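Local coordinates for proton-dependent oligopeptide transporter family protein (Xanthomonas campestris, PDB 6EI3), which probably couples proton movement to the transport of small peptides across the membrane, as a POT-family member of the major facilitator superfamily, at residues 332-337 / 398-403; 337-342 / 405-410; 377-382 / 475-480. One frame throughout, in Å; residues are numbered along the deposited sequence.

Overall arrangement
All three contacts lie in the second half of the chain, where helix 400-424 connects them. Contacts 1 and 2 are successive stations between that helix and helix 334-357: their centres are about 8 Å apart, they share L337, and N335 ND2 of contact 1 makes probable hydrogen bonds to E410 OE1 (2.8 Å) and T407 OG1 (3.0 Å) of contact 2. Contact 3 lies on the other flank of helix 400-424, its centre about 15 Å from that of contact 1 and about 18 Å from that of contact 2. P402 CB packs on V381 CG2 at 3.3 Å, and L405 and L406 rest on A377. Monoacylglycerol molecules (78M) border all three, and the chain F molecule touches both contacts 1 and 3.

Contact 1: 332-337 / 398-403; sequences QALNPL and WQILPY. With 78M ((2S)-2,3-dihydroxypropyl(7Z)-pentadec-7-enoate), chain K; 78M ((2S)-2,3-dihydroxypropyl(7Z)-pentadec-7-enoate), chain F; 78M ((2S)-2,3-dihydroxypropyl(7Z)-pentadec-7-enoate), chain E.
L334 CB makes an off-centre CH-pi contact with the Y403 ring, 4.2 Å from its centroid. The leucine CG is anti to the carbonyl carbon (chi1 -71°), which carries the two methyls onward to different partners: CD1 meets I400 CG1 at 3.8 Å and also Y403 CG, while CD2 rests on C10 of the chain K lipid, 3.7 Å away. At the far end of the tyrosine, OH abuts Q332 CG at 3.3 Å, a contact without a hydrogen bond; the Q332 amide is turned 41° from the ring and donates instead to N23 O and S329 O. The backbone N of N335 and its CB come close to the CD1-CE1 side of the ring.

Further out, W313 meets Y403 edge-to-face and Q399 O lies in the ring plane at its edge. N335 ND2 is tied to E410 and T407. W398, five residues before Y403, has its indole between two lipids, C17 of chain E over one face and C1 of chain F over the other. Here the starts of two transmembrane helices of a major facilitator superfamily transporter converge, with Y403 buried and ordered lipid against L334, L337, W398 and L401.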
loop_
_atom_site.group_PDB
_atom_site.type_symbol
_atom_site.label_atom_id
_atom_site.label_comp_id
_atom_site.label_asym_id
_atom_site.label_seq_id
_atom_site.Cartn_x
_atom_site.Cartn_y
_atom_site.Cartn_z
ATOM N N GLN A 332 -12.030 12.250 -2.107
ATOM C CA GLN A 332 -11.503 10.912 -1.853
ATOM C C GLN A 332 -12.609 9.867 -1.718
ATOM O O GLN A 332 -12.349 8.700 -1.965
ATOM C CB GLN A 332 -10.538 10.899 -0.664
ATOM C CG GLN A 332 -9.216 11.617 -0.986
ATOM C CD GLN A 332 -8.459 11.920 0.274
ATOM O OE1 GLN A 332 -7.574 11.183 0.678
ATOM N NE2 GLN A 332 -8.829 12.971 0.968
ATOM N N ALA A 333 -13.870 10.292 -1.434
ATOM C CA ALA A 333 -15.015 9.369 -1.356
ATOM C C ALA A 333 -15.306 8.740 -2.718
ATOM O O ALA A 333 -15.968 7.704 -2.782
ATOM C CB ALA A 333 -16.242 10.100 -0.856
ATOM N N LEU A 334 -14.821 9.369 -3.807
ATOM C CA LEU A 334 -15.062 8.839 -5.150
ATOM C C LEU A 334 -14.366 7.524 -5.388
ATOM O O LEU A 334 -14.874 6.715 -6.147
ATOM C CB LEU A 334 -14.657 9.827 -6.250
ATOM C CG LEU A 334 -15.516 11.069 -6.435
ATOM C CD1 LEU A 334 -14.860 11.987 -7.444
ATOM C CD2 LEU A 334 -16.929 10.717 -6.916
ATOM N N ASN A 335 -13.216 7.298 -4.745
ATOM C CA ASN A 335 -12.492 6.059 -4.944
ATOM C C ASN A 335 -13.298 4.818 -4.486
ATOM O O ASN A 335 -13.592 3.987 -5.357
ATOM C CB ASN A 335 -11.111 6.126 -4.340
ATOM C CG ASN A 335 -10.384 4.825 -4.448
ATOM O OD1 ASN A 335 -10.078 4.199 -3.444
ATOM N ND2 ASN A 335 -10.122 4.381 -5.673
ATOM N N PRO A 336 -13.743 4.690 -3.201
ATOM C CA PRO A 336 -14.544 3.506 -2.818
ATOM C C PRO A 336 -15.889 3.416 -3.544
ATOM O O PRO A 336 -16.341 2.302 -3.819
ATOM C CB PRO A 336 -14.714 3.667 -1.303
ATOM C CG PRO A 336 -14.580 5.147 -1.058
ATOM C CD PRO A 336 -13.493 5.552 -2.020
ATOM N N LEU A 337 -16.510 4.567 -3.909
ATOM C CA LEU A 337 -17.757 4.535 -4.686
ATOM C C LEU A 337 -17.483 3.874 -6.045
ATOM O O LEU A 337 -18.241 3.010 -6.475
ATOM C CB LEU A 337 -18.346 5.948 -4.905
ATOM C CG LEU A 337 -19.532 6.023 -5.892
ATOM C CD1 LEU A 337 -20.771 5.349 -5.335
ATOM C CD2 LEU A 337 -19.840 7.457 -6.319
ATOM N N TRP A 398 -14.196 18.504 -11.901
ATOM C CA TRP A 398 -13.259 18.038 -12.942
ATOM C C TRP A 398 -12.397 16.877 -12.433
ATOM O O TRP A 398 -11.961 16.059 -13.244
ATOM C CB TRP A 398 -12.344 19.171 -13.419
ATOM C CG TRP A 398 -12.893 19.943 -14.576
ATOM C CD1 TRP A 398 -13.386 21.212 -14.553
ATOM C CD2 TRP A 398 -13.044 19.475 -15.922
ATOM N NE1 TRP A 398 -13.776 21.590 -15.817
ATOM C CE2 TRP A 398 -13.592 20.537 -16.675
ATOM C CE3 TRP A 398 -12.796 18.246 -16.563
ATOM C CZ2 TRP A 398 -13.882 20.418 -18.044
ATOM C CZ3 TRP A 398 -13.053 18.141 -17.924
ATOM C CH2 TRP A 398 -13.590 19.218 -18.648
ATOM N N GLN A 399 -12.167 16.778 -11.097
ATOM C CA GLN A 399 -11.375 15.646 -10.537
ATOM C C GLN A 399 -12.086 14.274 -10.656
ATOM O O GLN A 399 -11.422 13.253 -10.471
ATOM C CB GLN A 399 -10.942 15.879 -9.084
ATOM C CG GLN A 399 -9.980 17.038 -8.869
ATOM C CD GLN A 399 -9.339 16.984 -7.504
ATOM O OE1 GLN A 399 -9.979 16.650 -6.487
ATOM N NE2 GLN A 399 -8.071 17.389 -7.440
ATOM N N ILE A 400 -13.412 14.245 -10.981
ATOM C CA ILE A 400 -14.179 12.996 -11.224
ATOM C C ILE A 400 -13.482 12.216 -12.372
ATOM O O ILE A 400 -13.357 10.997 -12.274
ATOM C CB ILE A 400 -15.683 13.278 -11.594
ATOM C CG1 ILE A 400 -16.486 13.840 -10.389
ATOM C CG2 ILE A 400 -16.382 12.005 -12.162
ATOM C CD1 ILE A 400 -17.900 14.468 -10.755
ATOM N N LEU A 401 -13.058 12.924 -13.456
ATOM C CA LEU A 401 -12.365 12.316 -14.609
ATOM C C LEU A 401 -11.108 11.534 -14.164
ATOM O O LEU A 401 -11.125 10.316 -14.317
ATOM C CB LEU A 401 -12.068 13.331 -15.725
ATOM C CG LEU A 401 -11.263 12.836 -16.941
ATOM C CD1 LEU A 401 -12.024 11.757 -17.732
ATOM C CD2 LEU A 401 -10.926 14.001 -17.859
ATOM N N PRO A 402 -10.076 12.133 -13.518
ATOM C CA PRO A 402 -8.951 11.294 -13.054
ATOM C C PRO A 402 -9.331 10.295 -11.958
ATOM O O PRO A 402 -8.707 9.252 -11.908
ATOM C CB PRO A 402 -7.898 12.312 -12.596
ATOM C CG PRO A 402 -8.659 13.577 -12.309
ATOM C CD PRO A 402 -9.802 13.574 -13.288
ATOM N N TYR A 403 -10.364 10.555 -11.121
ATOM C CA TYR A 403 -10.775 9.543 -10.138
ATOM C C TYR A 403 -11.288 8.287 -10.860
ATOM O O TYR A 403 -10.929 7.176 -10.476
ATOM C CB TYR A 403 -11.853 10.066 -9.158
ATOM C CG TYR A 403 -11.252 10.481 -7.833
ATOM C CD1 TYR A 403 -10.887 9.528 -6.884
ATOM C CD2 TYR A 403 -10.916 11.808 -7.585
ATOM C CE1 TYR A 403 -10.226 9.889 -5.714
ATOM C CE2 TYR A 403 -10.301 12.189 -6.394
ATOM C CZ TYR A 403 -9.957 11.225 -5.463
ATOM O OH TYR A 403 -9.327 11.592 -4.311
HETATM O O21 78M K . -20.247 21.910 -12.022
HETATM C C20 78M K . -21.545 21.867 -11.451
HETATM C C18 78M K . -21.580 20.930 -10.267
HETATM O O19 78M K . -21.209 19.606 -10.673
HETATM C C17 78M K . -22.925 20.910 -9.575
HETATM O O2 78M K . -22.646 20.236 -8.325
HETATM C C1 78M K . -22.874 20.884 -7.173
HETATM O O1 78M K . -23.497 21.909 -7.082
HETATM C C2 78M K . -22.212 20.186 -6.023
HETATM C C3 78M K . -20.726 20.492 -5.967
HETATM C C4 78M K . -19.967 19.592 -5.011
HETATM C C5 78M K . -18.510 19.379 -5.403
HETATM C C6 78M K . -18.294 18.454 -6.609
HETATM C C7 78M K . -18.653 17.044 -6.278
HETATM C C8 78M K . -18.298 15.955 -6.921
HETATM C C9 78M K . -18.678 14.563 -6.529
HETATM C C10 78M K . -17.734 13.992 -5.461
HETATM C C11 78M K . -18.180 14.162 -4.009
HETATM C C12 78M K . -19.175 13.124 -3.504
HETATM C C13 78M K . -18.634 11.702 -3.445
HETATM C C15 78M K . -19.128 9.258 -3.141
HETATM C C14 78M K . -19.696 10.651 -3.190
HETATM O O21 78M F . -11.362 25.048 -19.357
HETATM C C20 78M F . -10.294 24.112 -19.418
HETATM C C18 78M F . -10.632 22.980 -20.360
HETATM O O19 78M F . -11.768 22.255 -19.886
HETATM C C17 78M F . -9.460 22.063 -20.638
HETATM O O2 78M F . -9.258 21.154 -19.527
HETATM C C1 78M F . -9.676 19.889 -19.671
HETATM O O1 78M F . -10.459 19.532 -20.515
HETATM C C2 78M F . -9.032 18.981 -18.662
HETATM C C3 78M F . -9.529 17.538 -18.726
HETATM C C4 78M F . -8.431 16.528 -19.007
HETATM C C5 78M F . -8.319 16.071 -20.453
HETATM C C6 78M F . -7.096 15.190 -20.718
HETATM C C7 78M F . -7.437 13.807 -21.172
HETATM C C8 78M F . -7.652 12.754 -20.401
HETATM C C9 78M F . -7.993 11.365 -20.853
HETATM C C10 78M F . -9.371 11.250 -21.517
HETATM C C11 78M F . -9.530 10.038 -22.426
HETATM C C12 78M F . -9.938 8.753 -21.722
HETATM C C13 78M F . -9.789 7.511 -22.582
HETATM C C15 78M F . -10.112 5.020 -22.802
HETATM C C14 78M F . -10.297 6.239 -21.928
HETATM O O21 78M E . -18.834 23.520 -14.106
HETATM C C20 78M E . -17.803 22.840 -14.813
HETATM C C18 78M E . -18.110 21.367 -14.959
HETATM O O19 78M E . -18.381 20.801 -13.674
HETATM C C17 78M E . -16.975 20.607 -15.599
HETATM O O2 78M E . -17.406 19.259 -15.912
HETATM C C1 78M E . -17.041 18.266 -15.091
HETATM O O1 78M E . -16.672 18.435 -13.963
HETATM C C2 78M E . -17.134 16.928 -15.767
HETATM C C3 78M E . -15.953 16.017 -15.441
HETATM C C4 78M E . -15.832 14.795 -16.341
HETATM C C5 78M E . -16.651 13.581 -15.914
HETATM C C6 78M E . -16.198 12.276 -16.568
HETATM C C7 78M E . -17.127 11.132 -16.323
HETATM C C8 78M E . -16.809 9.958 -15.811
HETATM C C9 78M E . -17.743 8.802 -15.578
HETATM C C10 78M E . -18.396 8.777 -14.185
HETATM C C11 78M E . -19.615 9.687 -14.009
HETATM C C12 78M E . -20.951 9.086 -14.435
HETATM C C13 78M E . -22.160 9.907 -14.005
HETATM C C15 78M E . -24.679 10.047 -13.748
HETATM C C14 78M E . -23.505 9.256 -14.292
#

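Contact 2: 337-342 / 405-410; sequences LLVMLL and LLTFGE. With 78M ((2S)-2,3-dihydroxypropyl(7Z)-pentadec-7-enoate), chain N.
T407 is directed toward 337-342, and its CG2 nests against L338 CB at 3.5 Å and, equally close, the backbone N of V339. The threonine torsion explains this: OG1 lies beside the backbone N (chi1 -52°), which leaves CG2 anti to it. OG1 turns back along its own helix to bond with Y403 O and take a hydrogen bond from N335 ND2. The hydroxyl is thereby satisfied, leaving the methyl to make the interhelical contact. The L338 and T407 side chains cross at about a right angle.

V339 also stands at right angles to its neighbours. Its CG2 touches T407 CG2 at 3.6 Å and approaches E410 OE1 at 3.4 Å, a van der Waals contact with the carboxylate oxygen that also accepts from N335 ND2. E410 gets there with an extended chain, CG anti to its backbone N.

Further along, L342 sends CD1 onto the backbone of F408, 3.7 Å from F408 N. The same methyl lies near the plane of the phenyl ring, at its edge, and 4.1 Å from F408 CB.

Segments 337-342 and 405-410 cross at -55°, their axes 9.3 Å apart at closest approach. F513 and Q514, evidently from the expression tag, lie against both V339 and E410, perhaps in connection with the auto-inhibited state assigned to this structure.

On its far side, helix 337-342 meets the chain N lipid through L341 and the M340 carbonyl, and helix 137-165 through L337 and M340. Helix 400-424 is backed by helix 363-389, where F373 meets F408 edge-to-face, and by helix 281-306, where the E410 side chain touches F302 and F306.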
loop_
_atom_site.group_PDB
_atom_site.type_symbol
_atom_site.label_atom_id
_atom_site.label_comp_id
_atom_site.label_asym_id
_atom_site.label_seq_id
_atom_site.Cartn_x
_atom_site.Cartn_y
_atom_site.Cartn_z
ATOM N N LEU A 337 -16.510 4.567 -3.909
ATOM C CA LEU A 337 -17.757 4.535 -4.686
ATOM C C LEU A 337 -17.483 3.874 -6.045
ATOM O O LEU A 337 -18.241 3.010 -6.475
ATOM C CB LEU A 337 -18.346 5.948 -4.905
ATOM C CG LEU A 337 -19.532 6.023 -5.892
ATOM C CD1 LEU A 337 -20.771 5.349 -5.335
ATOM C CD2 LEU A 337 -19.840 7.457 -6.319
ATOM N N LEU A 338 -16.388 4.291 -6.708
ATOM C CA LEU A 338 -16.028 3.771 -8.021
ATOM C C LEU A 338 -15.539 2.318 -7.964
ATOM O O LEU A 338 -15.780 1.568 -8.900
ATOM C CB LEU A 338 -15.035 4.699 -8.740
ATOM C CG LEU A 338 -15.618 5.989 -9.295
ATOM C CD1 LEU A 338 -14.533 7.042 -9.446
ATOM C CD2 LEU A 338 -16.346 5.752 -10.618
ATOM N N VAL A 339 -14.904 1.903 -6.866
ATOM C CA VAL A 339 -14.491 0.505 -6.704
ATOM C C VAL A 339 -15.801 -0.346 -6.678
ATOM O O VAL A 339 -15.899 -1.365 -7.371
ATOM C CB VAL A 339 -13.654 0.266 -5.409
ATOM C CG1 VAL A 339 -13.537 -1.233 -5.087
ATOM C CG2 VAL A 339 -12.267 0.899 -5.501
ATOM N N MET A 340 -16.799 0.092 -5.890
ATOM C CA MET A 340 -18.068 -0.641 -5.740
ATOM C C MET A 340 -18.866 -0.691 -7.020
ATOM O O MET A 340 -19.564 -1.671 -7.232
ATOM C CB MET A 340 -18.909 -0.115 -4.566
ATOM C CG MET A 340 -18.305 -0.479 -3.219
ATOM S SD MET A 340 -19.263 0.061 -1.784
ATOM C CE MET A 340 -19.211 1.866 -1.978
ATOM N N LEU A 341 -18.745 0.328 -7.888
ATOM C CA LEU A 341 -19.427 0.315 -9.179
ATOM C C LEU A 341 -18.635 -0.515 -10.216
ATOM O O LEU A 341 -19.233 -1.290 -10.964
ATOM C CB LEU A 341 -19.611 1.752 -9.727
ATOM C CG LEU A 341 -20.635 2.663 -9.025
ATOM C CD1 LEU A 341 -20.575 4.075 -9.582
ATOM C CD2 LEU A 341 -22.051 2.117 -9.163
ATOM N N LEU A 342 -17.294 -0.319 -10.270
ATOM C CA LEU A 342 -16.404 -0.904 -11.285
ATOM C C LEU A 342 -16.034 -2.362 -11.064
ATOM O O LEU A 342 -15.814 -3.042 -12.064
ATOM C CB LEU A 342 -15.135 -0.059 -11.519
ATOM C CG LEU A 342 -15.383 1.358 -12.096
ATOM C CD1 LEU A 342 -14.096 2.199 -12.058
ATOM C CD2 LEU A 342 -16.009 1.307 -13.504
ATOM N N LEU A 405 -10.639 7.271 -14.019
ATOM C CA LEU A 405 -9.527 6.643 -14.722
ATOM C C LEU A 405 -8.633 5.874 -13.764
ATOM O O LEU A 405 -8.357 4.696 -14.011
ATOM C CB LEU A 405 -8.720 7.684 -15.526
ATOM C CG LEU A 405 -9.454 8.323 -16.722
ATOM C CD1 LEU A 405 -8.817 9.631 -17.110
ATOM C CD2 LEU A 405 -9.530 7.353 -17.936
ATOM N N LEU A 406 -8.242 6.519 -12.636
ATOM C CA LEU A 406 -7.364 5.903 -11.630
ATOM C C LEU A 406 -7.993 4.683 -10.929
ATOM O O LEU A 406 -7.292 3.699 -10.700
ATOM C CB LEU A 406 -6.864 6.938 -10.607
ATOM C CG LEU A 406 -5.971 6.418 -9.457
ATOM C CD1 LEU A 406 -4.600 5.912 -9.968
ATOM C CD2 LEU A 406 -5.807 7.464 -8.386
ATOM N N THR A 407 -9.293 4.779 -10.563
ATOM C CA THR A 407 -10.019 3.700 -9.900
ATOM C C THR A 407 -10.227 2.537 -10.858
ATOM O O THR A 407 -10.162 1.375 -10.425
ATOM C CB THR A 407 -11.299 4.197 -9.230
ATOM O OG1 THR A 407 -10.931 5.302 -8.396
ATOM C CG2 THR A 407 -11.941 3.107 -8.359
ATOM N N PHE A 408 -10.425 2.850 -12.167
ATOM C CA PHE A 408 -10.509 1.822 -13.207
ATOM C C PHE A 408 -9.161 1.078 -13.240
ATOM O O PHE A 408 -9.143 -0.156 -13.192
ATOM C CB PHE A 408 -10.862 2.418 -14.591
ATOM C CG PHE A 408 -11.120 1.386 -15.668
ATOM C CD1 PHE A 408 -12.126 0.432 -15.520
ATOM C CD2 PHE A 408 -10.410 1.414 -16.864
ATOM C CE1 PHE A 408 -12.386 -0.504 -16.535
ATOM C CE2 PHE A 408 -10.664 0.471 -17.871
ATOM C CZ PHE A 408 -11.648 -0.475 -17.700
ATOM N N GLY A 409 -8.058 1.831 -13.211
ATOM C CA GLY A 409 -6.722 1.248 -13.166
ATOM C C GLY A 409 -6.529 0.370 -11.941
ATOM O O GLY A 409 -6.057 -0.763 -12.060
ATOM N N GLU A 410 -6.949 0.866 -10.762
ATOM C CA GLU A 410 -6.869 0.145 -9.486
ATOM C C GLU A 410 -7.565 -1.218 -9.552
ATOM O O GLU A 410 -6.956 -2.217 -9.188
ATOM C CB GLU A 410 -7.469 0.983 -8.349
ATOM C CG GLU A 410 -7.502 0.240 -7.021
ATOM C CD GLU A 410 -8.346 0.837 -5.915
ATOM O OE1 GLU A 410 -9.073 1.825 -6.161
ATOM O OE2 GLU A 410 -8.260 0.318 -4.782
HETATM O O21 78M N . -25.284 -0.842 -10.422
HETATM C C20 78M N . -26.082 -1.841 -11.043
HETATM C C18 78M N . -27.268 -2.197 -10.178
HETATM O O19 78M N . -26.827 -2.764 -8.940
HETATM C C17 78M N . -28.254 -3.117 -10.864
HETATM O O2 78M N . -27.596 -4.400 -10.997
HETATM C C1 78M N . -28.169 -5.477 -10.442
HETATM O O1 78M N . -29.209 -5.454 -9.836
HETATM C C2 78M N . -27.352 -6.715 -10.685
HETATM C C3 78M N . -26.268 -6.955 -9.640
HETATM C C4 78M N . -25.013 -6.116 -9.865
HETATM C C5 78M N . -23.927 -6.267 -8.804
HETATM C C6 78M N . -24.183 -5.529 -7.480
HETATM C C7 78M N . -24.098 -4.032 -7.574
HETATM C C8 78M N . -23.114 -3.277 -7.125
HETATM C C9 78M N . -23.029 -1.787 -7.201
HETATM C C10 78M N . -22.801 -1.171 -5.824
HETATM C C11 78M N . -22.897 0.343 -5.791
HETATM C C12 78M N . -22.687 0.948 -4.406
HETATM C C13 78M N . -23.000 2.435 -4.299
HETATM C C15 78M N . -24.781 4.243 -4.242
HETATM C C14 78M N . -24.485 2.763 -4.177
#

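Contact 3: 377-382 / 475-480; sequences AWIAVG and LMFFFA. With 78M ((2S)-2,3-dihydroxypropyl(7Z)-pentadec-7-enoate), chain F.
M476 begins the contact with both its backbone and its side chain against W378. Its carbonyl O lies near the plane of the indole, at the edge, 3.5 Å from W378 CE3, and its CG meets CZ3 of the same ring. Beyond CG the chain runs out extended, carrying SD to V381 CG1 at 3.7 Å and crossing the valine at about a right angle. V381 O, which SD also touches, is hydrogen-bonded by Q316 NE2.

F477 starts out pointing away, but its ring swings back over the glycine: G382 CA stands over one face, 4.1 Å from the centroid and 26° off the normal. F477 CD1 also lies near I379 CD1, and lipid touches the ring. Segments 377-382 and 475-480 run antiparallel (167°), axes 8.1 Å apart, as part of two membrane-spanning helices of the major facilitator superfamily fold. The nearest CA pairs are G382 with M476 (5.0 Å) and W378 with A480 (4.9 Å).

F479 puts its CB over the six-membered ring of W378, 4.2 Å from the centroid, whereas its own ring leads away, the two planes inclined at 59°. W313 meets the indole as well, and W378 NE1 makes a weak hydrogen bond to L305 O. The small A480 fits its methyl between W378 CB and I379 CD1, 3.7 Å from the latter.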
loop_
_atom_site.group_PDB
_atom_site.type_symbol
_atom_site.label_atom_id
_atom_site.label_comp_id
_atom_site.label_asym_id
_atom_site.label_seq_id
_atom_site.Cartn_x
_atom_site.Cartn_y
_atom_site.Cartn_z
ATOM N N ALA A 377 -4.933 8.742 -16.062
ATOM C CA ALA A 377 -5.526 9.525 -14.971
ATOM C C ALA A 377 -4.638 10.727 -14.670
ATOM O O ALA A 377 -5.137 11.838 -14.499
ATOM C CB ALA A 377 -5.667 8.666 -13.720
ATOM N N TRP A 378 -3.312 10.506 -14.654
ATOM C CA TRP A 378 -2.342 11.555 -14.368
ATOM C C TRP A 378 -2.151 12.513 -15.558
ATOM O O TRP A 378 -1.801 13.665 -15.318
ATOM C CB TRP A 378 -1.044 10.951 -13.825
ATOM C CG TRP A 378 -1.199 10.625 -12.362
ATOM C CD1 TRP A 378 -1.972 9.638 -11.819
ATOM C CD2 TRP A 378 -0.714 11.408 -11.259
ATOM N NE1 TRP A 378 -1.976 9.741 -10.445
ATOM C CE2 TRP A 378 -1.180 10.798 -10.074
ATOM C CE3 TRP A 378 0.075 12.566 -11.159
ATOM C CZ2 TRP A 378 -0.838 11.270 -8.805
ATOM C CZ3 TRP A 378 0.420 13.035 -9.898
ATOM C CH2 TRP A 378 -0.070 12.414 -8.738
ATOM N N ILE A 379 -2.494 12.094 -16.811
ATOM C CA ILE A 379 -2.505 13.023 -17.957
ATOM C C ILE A 379 -3.672 14.020 -17.700
ATOM O O ILE A 379 -3.489 15.228 -17.857
ATOM C CB ILE A 379 -2.615 12.334 -19.359
ATOM C CG1 ILE A 379 -1.335 11.525 -19.735
ATOM C CG2 ILE A 379 -2.998 13.357 -20.481
ATOM C CD1 ILE A 379 -0.006 12.378 -19.975
ATOM N N ALA A 380 -4.841 13.499 -17.266
ATOM C CA ALA A 380 -6.022 14.285 -16.924
ATOM C C ALA A 380 -5.744 15.242 -15.748
ATOM O O ALA A 380 -6.088 16.414 -15.869
ATOM C CB ALA A 380 -7.189 13.373 -16.600
ATOM N N VAL A 381 -5.083 14.773 -14.647
ATOM C CA VAL A 381 -4.723 15.638 -13.489
ATOM C C VAL A 381 -3.809 16.797 -13.922
ATOM O O VAL A 381 -3.982 17.928 -13.452
ATOM C CB VAL A 381 -4.110 14.890 -12.262
ATOM C CG1 VAL A 381 -3.925 15.835 -11.066
ATOM C CG2 VAL A 381 -4.993 13.741 -11.839
ATOM N N GLY A 382 -2.828 16.483 -14.767
ATOM C CA GLY A 382 -1.870 17.454 -15.274
ATOM C C GLY A 382 -2.522 18.490 -16.172
ATOM O O GLY A 382 -2.228 19.685 -16.054
ATOM N N LEU A 475 5.352 17.679 -12.116
ATOM C CA LEU A 475 5.296 16.445 -11.332
ATOM C C LEU A 475 4.163 15.534 -11.780
ATOM O O LEU A 475 4.360 14.329 -11.847
ATOM C CB LEU A 475 5.182 16.742 -9.824
ATOM C CG LEU A 475 6.479 17.102 -9.096
ATOM C CD1 LEU A 475 6.166 17.684 -7.704
ATOM C CD2 LEU A 475 7.403 15.885 -8.955
ATOM N N MET A 476 2.997 16.110 -12.128
ATOM C CA MET A 476 1.848 15.338 -12.599
ATOM C C MET A 476 2.160 14.632 -13.914
ATOM O O MET A 476 1.959 13.419 -14.017
ATOM C CB MET A 476 0.587 16.197 -12.682
ATOM C CG MET A 476 0.068 16.593 -11.327
ATOM S SD MET A 476 -0.945 18.068 -11.440
ATOM C CE MET A 476 -1.296 18.326 -9.676
ATOM N N PHE A 477 2.760 15.360 -14.864
ATOM C CA PHE A 477 3.179 14.798 -16.161
ATOM C C PHE A 477 4.315 13.802 -16.009
ATOM O O PHE A 477 4.323 12.791 -16.699
ATOM C CB PHE A 477 3.513 15.907 -17.166
ATOM C CG PHE A 477 2.270 16.635 -17.630
ATOM C CD1 PHE A 477 1.153 15.930 -18.080
ATOM C CD2 PHE A 477 2.225 18.023 -17.650
ATOM C CE1 PHE A 477 0.015 16.597 -18.522
ATOM C CE2 PHE A 477 1.074 18.691 -18.073
ATOM C CZ PHE A 477 -0.027 17.974 -18.500
ATOM N N PHE A 478 5.218 14.043 -15.050
ATOM C CA PHE A 478 6.300 13.113 -14.720
ATOM C C PHE A 478 5.712 11.763 -14.248
ATOM O O PHE A 478 6.146 10.716 -14.726
ATOM C CB PHE A 478 7.231 13.695 -13.638
ATOM C CG PHE A 478 8.184 12.655 -13.089
ATOM C CD1 PHE A 478 9.319 12.281 -13.802
ATOM C CD2 PHE A 478 7.925 12.022 -11.874
ATOM C CE1 PHE A 478 10.179 11.291 -13.308
ATOM C CE2 PHE A 478 8.793 11.044 -11.375
ATOM C CZ PHE A 478 9.899 10.667 -12.104
ATOM N N PHE A 479 4.750 11.788 -13.296
ATOM C CA PHE A 479 4.159 10.543 -12.813
ATOM C C PHE A 479 3.397 9.786 -13.898
ATOM O O PHE A 479 3.509 8.561 -13.930
ATOM C CB PHE A 479 3.318 10.750 -11.551
ATOM C CG PHE A 479 4.239 10.902 -10.359
ATOM C CD1 PHE A 479 4.909 9.801 -9.832
ATOM C CD2 PHE A 479 4.414 12.140 -9.745
ATOM C CE1 PHE A 479 5.760 9.943 -8.732
ATOM C CE2 PHE A 479 5.251 12.277 -8.634
ATOM C CZ PHE A 479 5.927 11.182 -8.143
ATOM N N ALA A 480 2.693 10.499 -14.818
ATOM C CA ALA A 480 2.009 9.900 -15.975
ATOM C C ALA A 480 3.017 9.152 -16.854
ATOM O O ALA A 480 2.765 8.003 -17.227
ATOM C CB ALA A 480 1.337 10.980 -16.806
HETATM O O21 78M F . -11.362 25.048 -19.357
HETATM C C20 78M F . -10.294 24.112 -19.418
HETATM C C18 78M F . -10.632 22.980 -20.360
HETATM O O19 78M F . -11.768 22.255 -19.886
HETATM C C17 78M F . -9.460 22.063 -20.638
HETATM O O2 78M F . -9.258 21.154 -19.527
HETATM C C1 78M F . -9.676 19.889 -19.671
HETATM O O1 78M F . -10.459 19.532 -20.515
HETATM C C2 78M F . -9.032 18.981 -18.662
HETATM C C3 78M F . -9.529 17.538 -18.726
HETATM C C4 78M F . -8.431 16.528 -19.007
HETATM C C5 78M F . -8.319 16.071 -20.453
HETATM C C6 78M F . -7.096 15.190 -20.718
HETATM C C7 78M F . -7.437 13.807 -21.172
HETATM C C8 78M F . -7.652 12.754 -20.401
HETATM C C9 78M F . -7.993 11.365 -20.853
HETATM C C10 78M F . -9.371 11.250 -21.517
HETATM C C11 78M F . -9.530 10.038 -22.426
HETATM C C12 78M F . -9.938 8.753 -21.722
HETATM C C13 78M F . -9.789 7.511 -22.582
HETATM C C15 78M F . -10.112 5.020 -22.802
HETATM C C14 78M F . -10.297 6.239 -21.928
#